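Local coordinates for protein mirolysin (Tannerella forsythia, PDB 6R7V) that probably cleaves peptide bonds with a zinc-bearing active site, as a metzincin metallopeptidase of the pappalysin family, and is caught here as a latent zymogen, at residues 212-217 against 283-288; 37-42 against 289-294. The protein carries 1 engineered substitution. One frame throughout, in Å; residues are numbered along the deposited sequence. Where two conformers were deposited one is given.

Contact 1: residues 212-217 against 283-288; sequences WLDLRH and VERMRS. With ZN (zinc ion), chain D.
D214 OD2 is gripped twice: R285 NH1 reaches it at 2.9 Å in a salt bridge, and W29 NE1 of helix 20-32 donates to it as well. The R285 N-H meets the oxygen from above the carboxylate, 58° out of its plane, although the oxygen lies close to the guanidinium's own plane. R285 is folded at chi2 and chi3, which brings the edge of the guanidinium to the carboxylate, the two planes 50° apart, while NH2 forms a further salt bridge with E30. One residue further along the helix, M286 lies against the turn. Its CG touches L213 CB at 3.5 Å, and its CA-H points at L213 O (CA to O 3.4 Å). L215 crosses M286 at about a right angle, L215 CD1 resting on M286 SD at 3.7 Å. Positive phi at D214 completes a Schellman motif that ends helix 203-212 and turns the chain toward H217, whose NE2 binds zinc at 2.0 Å. H207, H211 and H217 form the three-histidine zinc site of metzincins, the third just beyond the active-site helix, and C6 SG fills the fourth place, consistent with a cysteine switch that keeps the zymogen latent.

Contact 2: residues 37-42 against 289-294; sequences SRSVPS and LFDTQT
D291 OD2 receives the backbone N of S39 at 2.7 Å, the donor standing about 49° out of the carboxylate plane. With its CG anti to the backbone N (chi1 175°), D291 carries its carboxylate to the loop 37-42 while the other oxygen faces back into its own turn. That oxygen, OD1, takes two backbone donors from opposite faces of its plane, Q293 N at 3.0 Å and T294 N at 2.9 Å, as an Asx turn and an Asx motif, so the one side chain both shapes the 289-294 loop and pins its neighbour. The return bond runs from T292 N to S39 O at 3.0 Å and is nearly straight, at 160°; D291 CA also leans a C-H toward the same carbonyl. S39 is thereby fastened through its amide and its carbonyl, and its hydroxyl adds a third bond, OG donating to T292 OG1 at 2.7 Å. T292 OG1 accepts again from Q293 NE2, whose chain bends back at chi2 to bring NE2 to the hydroxyl oxygen. The aliphatic part of Q293 lies beside S39, CG 3.6 Å from S39 OG.

Packing takes over further along, where the ring of P41 sits against the F290 backbone, CG at 3.3 Å from F290 O, and against F290 CB. V40 points away from the 289-294 loop and rests on R287 and S288 of helix 280-288. F290 sends its ring inward onto I45 and I47 of strand 45-55, while S37 OG bonds to I33 O, just past helix 20-32. The contact thus joins the link between helix 20-32 and strand 45-55 to the loop that leaves helix 280-288 toward helix 299-302.

Starting from the N terminus, the chain passes helix 20-32 and enters 37-42, the first half of contact 2, before strand 45-55 takes it into the main sheet. Far along, helix 203-212 ends in 212-217, and contact 1 closes when helix 280-288 returns against it, a loop holding both calcium sites. The chain then runs straight on into 289-294 and closes contact 2, so the smaller loop lies wholly within the larger. The two contacts also touch directly: R287 NH2 probably donates to P41 O, and L213 packs on L289 and F290. Helix 280-288 and its exit thereby tie the end of the zinc-site helix to the N-terminal region.

Contact 1: residues 212-217 against 283-288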
loop_
_atom_site.group_PDB
_atom_site.type_symbol
_atom_site.label_atom_id
_atom_site.label_comp_id
_atom_site.label_asym_id
_atom_site.label_seq_id
_atom_site.Cartn_x
_atom_site.Cartn_y
_atom_site.Cartn_z
ATOM N N TRP A 212 -3.303 -0.341 2.293
ATOM C CA TRP A 212 -4.624 -0.780 1.815
ATOM C C TRP A 212 -4.954 -2.208 2.327
ATOM O O TRP A 212 -6.141 -2.571 2.441
ATOM C CB TRP A 212 -4.581 -0.698 0.285
ATOM C CG TRP A 212 -5.844 -1.089 -0.405
ATOM C CD1 TRP A 212 -6.988 -0.348 -0.525
ATOM C CD2 TRP A 212 -6.061 -2.296 -1.121
ATOM N NE1 TRP A 212 -7.921 -1.048 -1.245
ATOM C CE2 TRP A 212 -7.396 -2.273 -1.589
ATOM C CE3 TRP A 212 -5.272 -3.422 -1.374
ATOM C CZ2 TRP A 212 -7.938 -3.320 -2.352
ATOM C CZ3 TRP A 212 -5.809 -4.459 -2.115
ATOM C CH2 TRP A 212 -7.141 -4.421 -2.563
ATOM N N LEU A 213 -3.894 -2.998 2.664
ATOM C CA LEU A 213 -3.988 -4.320 3.236
ATOM C C LEU A 213 -3.729 -4.311 4.761
ATOM O O LEU A 213 -3.352 -5.326 5.366
ATOM C CB LEU A 213 -3.075 -5.305 2.503
ATOM C CG LEU A 213 -3.474 -5.567 1.042
ATOM C CD1 LEU A 213 -2.451 -6.428 0.356
ATOM C CD2 LEU A 213 -4.909 -6.185 0.942
ATOM N N ASP A 214 -4.020 -3.175 5.387
ATOM C CA ASP A 214 -4.126 -3.004 6.843
ATOM C C ASP A 214 -2.804 -2.796 7.580
ATOM O O ASP A 214 -2.808 -2.744 8.829
ATOM C CB ASP A 214 -4.896 -4.194 7.497
ATOM C CG ASP A 214 -5.869 -3.775 8.559
ATOM O OD1 ASP A 214 -6.264 -2.614 8.553
ATOM O OD2 ASP A 214 -6.217 -4.623 9.417
ATOM N N LEU A 215 -1.691 -2.650 6.874
ATOM C CA LEU A 215 -0.430 -2.437 7.588
ATOM C C LEU A 215 -0.229 -0.990 7.955
ATOM O O LEU A 215 -0.631 -0.079 7.199
ATOM C CB LEU A 215 0.769 -2.892 6.745
ATOM C CG LEU A 215 0.768 -4.350 6.306
ATOM C CD1 LEU A 215 2.066 -4.680 5.602
ATOM C CD2 LEU A 215 0.527 -5.307 7.485
ATOM N N ARG A 216 0.490 -0.788 9.057
ATOM C CA ARG A 216 0.851 0.540 9.551
ATOM C C ARG A 216 2.334 0.769 9.419
ATOM O O ARG A 216 3.145 -0.174 9.393
ATOM C CB ARG A 216 0.494 0.646 11.031
ATOM C CG ARG A 216 -0.983 0.533 11.288
ATOM C CD ARG A 216 -1.255 0.909 12.707
ATOM N NE ARG A 216 -2.618 0.576 13.091
ATOM C CZ ARG A 216 -3.153 0.923 14.253
ATOM N NH1 ARG A 216 -2.465 1.663 15.114
ATOM N NH2 ARG A 216 -4.384 0.545 14.560
ATOM N N HIS A 217 2.722 2.039 9.500
ATOM C CA HIS A 217 4.142 2.377 9.573
ATOM C C HIS A 217 4.812 1.624 10.695
ATOM O O HIS A 217 4.280 1.553 11.811
ATOM C CB HIS A 217 4.302 3.862 9.781
ATOM C CG HIS A 217 3.914 4.629 8.568
ATOM N ND1 HIS A 217 3.379 5.883 8.666
ATOM C CD2 HIS A 217 3.974 4.277 7.264
ATOM C CE1 HIS A 217 3.151 6.281 7.425
ATOM N NE2 HIS A 217 3.453 5.337 6.543
ATOM N N VAL A 283 2.420 -10.364 6.604
ATOM C CA VAL A 283 1.693 -11.219 5.657
ATOM C C VAL A 283 0.383 -11.754 6.278
ATOM O O VAL A 283 -0.660 -11.762 5.609
ATOM C CB VAL A 283 2.593 -12.394 5.207
ATOM C CG1 VAL A 283 1.766 -13.510 4.565
ATOM C CG2 VAL A 283 3.653 -11.869 4.256
ATOM N N GLU A 284 0.452 -12.261 7.496
ATOM C CA GLU A 284 -0.739 -12.788 8.167
ATOM C C GLU A 284 -1.820 -11.725 8.249
ATOM O O GLU A 284 -2.988 -12.020 7.966
ATOM C CB GLU A 284 -0.402 -13.303 9.572
ATOM C CG GLU A 284 0.437 -14.568 9.609
ATOM C CD GLU A 284 0.849 -14.954 11.018
ATOM O OE1 GLU A 284 0.045 -15.616 11.713
ATOM O OE2 GLU A 284 1.970 -14.580 11.432
ATOM N N ARG A 285 -1.439 -10.485 8.610
ATOM C CA ARG A 285 -2.413 -9.426 8.746
ATOM C C ARG A 285 -3.047 -9.112 7.386
ATOM O O ARG A 285 -4.267 -8.939 7.302
ATOM C CB ARG A 285 -1.747 -8.188 9.351
ATOM C CG ARG A 285 -2.614 -6.953 9.352
ATOM C CD ARG A 285 -3.879 -7.101 10.161
ATOM N NE ARG A 285 -3.604 -7.040 11.578
ATOM C CZ ARG A 285 -3.951 -6.030 12.364
ATOM N NH1 ARG A 285 -4.683 -5.032 11.893
ATOM N NH2 ARG A 285 -3.624 -6.042 13.638
ATOM N N MET A 286 -2.236 -9.013 6.334
ATOM C CA MET A 286 -2.767 -8.681 4.999
ATOM C C MET A 286 -3.693 -9.777 4.479
ATOM O O MET A 286 -4.792 -9.491 3.989
ATOM C CB MET A 286 -1.589 -8.467 4.028
ATOM C CG MET A 286 -0.775 -7.225 4.401
ATOM S SD MET A 286 0.359 -6.729 3.062
ATOM C CE MET A 286 1.627 -8.038 3.231
ATOM N N ARG A 287 -3.300 -11.044 4.646
ATOM C CA ARG A 287 -4.124 -12.117 4.114
ATOM C C ARG A 287 -5.441 -12.296 4.863
ATOM O O ARG A 287 -6.431 -12.779 4.292
ATOM C CB ARG A 287 -3.367 -13.440 4.155
ATOM C CG ARG A 287 -2.157 -13.439 3.200
ATOM C CD ARG A 287 -1.439 -14.784 3.272
ATOM N NE ARG A 287 -2.293 -15.911 2.883
ATOM C CZ ARG A 287 -2.599 -16.233 1.628
ATOM N NH1 ARG A 287 -2.089 -15.539 0.607
ATOM N NH2 ARG A 287 -3.412 -17.258 1.378
ATOM N N SER A 288 -5.442 -11.883 6.142
ATOM C CA SER A 288 -6.633 -12.023 6.989
ATOM C C SER A 288 -7.837 -11.247 6.439
ATOM O O SER A 288 -8.982 -11.641 6.711
ATOM C CB SER A 288 -6.331 -11.587 8.422
ATOM O OG SER A 288 -6.230 -10.180 8.558
HETATM ZN ZN ZN D . 2.827 5.084 4.632
#

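Contact 2: residues 37-42 against 289-294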
loop_
_atom_site.group_PDB
_atom_site.type_symbol
_atom_site.label_atom_id
_atom_site.label_comp_id
_atom_site.label_asym_id
_atom_site.label_seq_id
_atom_site.Cartn_x
_atom_site.Cartn_y
_atom_site.Cartn_z
ATOM N N SER A 37 -10.642 -13.498 11.761
ATOM C CA SER A 37 -9.562 -14.043 10.931
ATOM C C SER A 37 -9.318 -15.550 11.164
ATOM O O SER A 37 -8.168 -15.977 11.314
ATOM C CB SER A 37 -8.272 -13.256 11.158
ATOM O OG SER A 37 -7.932 -13.165 12.531
ATOM N N ARG A 38 -10.393 -16.361 11.143
ATOM C CA ARG A 38 -10.257 -17.810 11.307
ATOM C C ARG A 38 -10.269 -18.533 9.961
ATOM O O ARG A 38 -9.523 -19.500 9.784
ATOM C CB ARG A 38 -11.359 -18.376 12.198
ATOM C CG ARG A 38 -11.091 -19.812 12.651
ATOM C CD ARG A 38 -12.248 -20.737 12.329
ATOM N NE ARG A 38 -12.262 -21.171 10.928
ATOM C CZ ARG A 38 -11.665 -22.268 10.469
ATOM N NH1 ARG A 38 -11.744 -22.585 9.183
ATOM N NH2 ARG A 38 -10.975 -23.053 11.289
ATOM N N SER A 39 -11.120 -18.078 9.028
ATOM C CA SER A 39 -11.275 -18.680 7.707
ATOM C C SER A 39 -10.368 -17.999 6.645
ATOM O O SER A 39 -10.755 -17.893 5.477
ATOM C CB SER A 39 -12.741 -18.634 7.290
ATOM O OG SER A 39 -12.964 -19.483 6.177
ATOM N N VAL A 40 -9.141 -17.605 7.045
ATOM C CA VAL A 40 -8.147 -16.983 6.152
ATOM C C VAL A 40 -7.763 -18.006 5.049
ATOM O O VAL A 40 -7.518 -19.171 5.365
ATOM C CB VAL A 40 -6.907 -16.473 6.936
ATOM C CG1 VAL A 40 -5.916 -15.756 6.019
ATOM C CG2 VAL A 40 -7.332 -15.548 8.071
ATOM N N PRO A 41 -7.752 -17.603 3.759
ATOM C CA PRO A 41 -7.458 -18.565 2.691
ATOM C C PRO A 41 -6.087 -19.215 2.781
ATOM O O PRO A 41 -5.106 -18.601 3.211
ATOM C CB PRO A 41 -7.555 -17.722 1.413
ATOM C CG PRO A 41 -8.360 -16.553 1.768
ATOM C CD PRO A 41 -8.034 -16.266 3.201
ATOM N N SER A 42 -6.016 -20.463 2.341
ATOM C CA SER A 42 -4.757 -21.189 2.261
ATOM C C SER A 42 -4.174 -21.067 0.855
ATOM O O SER A 42 -3.067 -21.554 0.611
ATOM C CB SER A 42 -4.966 -22.659 2.619
ATOM O OG SER A 42 -5.893 -23.250 1.725
ATOM N N LEU A 289 -7.600 -10.212 5.632
ATOM C CA LEU A 289 -8.698 -9.413 5.043
ATOM C C LEU A 289 -9.481 -10.201 4.019
ATOM O O LEU A 289 -10.566 -9.770 3.628
ATOM C CB LEU A 289 -8.141 -8.150 4.382
ATOM C CG LEU A 289 -7.371 -7.195 5.281
ATOM C CD1 LEU A 289 -6.744 -6.107 4.466
ATOM C CD2 LEU A 289 -8.271 -6.545 6.330
ATOM N N PHE A 290 -8.970 -11.379 3.615
ATOM C CA PHE A 290 -9.642 -12.169 2.595
ATOM C C PHE A 290 -10.268 -13.421 3.205
ATOM O O PHE A 290 -10.648 -14.321 2.467
ATOM C CB PHE A 290 -8.664 -12.494 1.476
ATOM C CG PHE A 290 -8.136 -11.239 0.832
ATOM C CD1 PHE A 290 -8.769 -10.689 -0.285
ATOM C CD2 PHE A 290 -6.990 -10.617 1.321
ATOM C CE1 PHE A 290 -8.271 -9.535 -0.881
ATOM C CE2 PHE A 290 -6.497 -9.457 0.723
ATOM C CZ PHE A 290 -7.150 -8.916 -0.360
ATOM N N ASP A 291 -10.414 -13.459 4.546
ATOM C CA ASP A 291 -11.106 -14.542 5.254
ATOM C C ASP A 291 -12.402 -14.815 4.480
ATOM O O ASP A 291 -13.149 -13.879 4.237
ATOM C CB ASP A 291 -11.376 -14.071 6.696
ATOM C CG ASP A 291 -12.177 -15.008 7.553
ATOM O OD1 ASP A 291 -13.352 -15.262 7.217
ATOM O OD2 ASP A 291 -11.654 -15.446 8.581
ATOM N N THR A 292 -12.620 -16.062 4.021
ATOM C CA THR A 292 -13.744 -16.389 3.117
ATOM C C THR A 292 -15.148 -16.178 3.718
ATOM O O THR A 292 -16.115 -16.079 2.953
ATOM C CB THR A 292 -13.628 -17.831 2.596
ATOM O OG1 THR A 292 -13.707 -18.716 3.701
ATOM C CG2 THR A 292 -12.340 -18.084 1.811
ATOM N N GLN A 293 -15.262 -16.073 5.047
ATOM C CA GLN A 293 -16.567 -15.933 5.702
ATOM C C GLN A 293 -16.836 -14.506 6.176
ATOM O O GLN A 293 -17.974 -14.045 6.070
ATOM C CB GLN A 293 -16.692 -16.900 6.899
ATOM C CG GLN A 293 -16.406 -18.379 6.596
ATOM C CD GLN A 293 -17.176 -18.967 5.433
ATOM O OE1 GLN A 293 -18.408 -18.959 5.396
ATOM N NE2 GLN A 293 -16.454 -19.514 4.467
ATOM N N THR A 294 -15.810 -13.817 6.713
ATOM C CA THR A 294 -15.988 -12.486 7.297
ATOM C C THR A 294 -14.926 -11.453 6.863
ATOM O O THR A 294 -14.921 -10.337 7.396
ATOM C CB THR A 294 -15.995 -12.619 8.834
ATOM O OG1 THR A 294 -16.356 -11.366 9.418
ATOM C CG2 THR A 294 -14.662 -13.084 9.398
#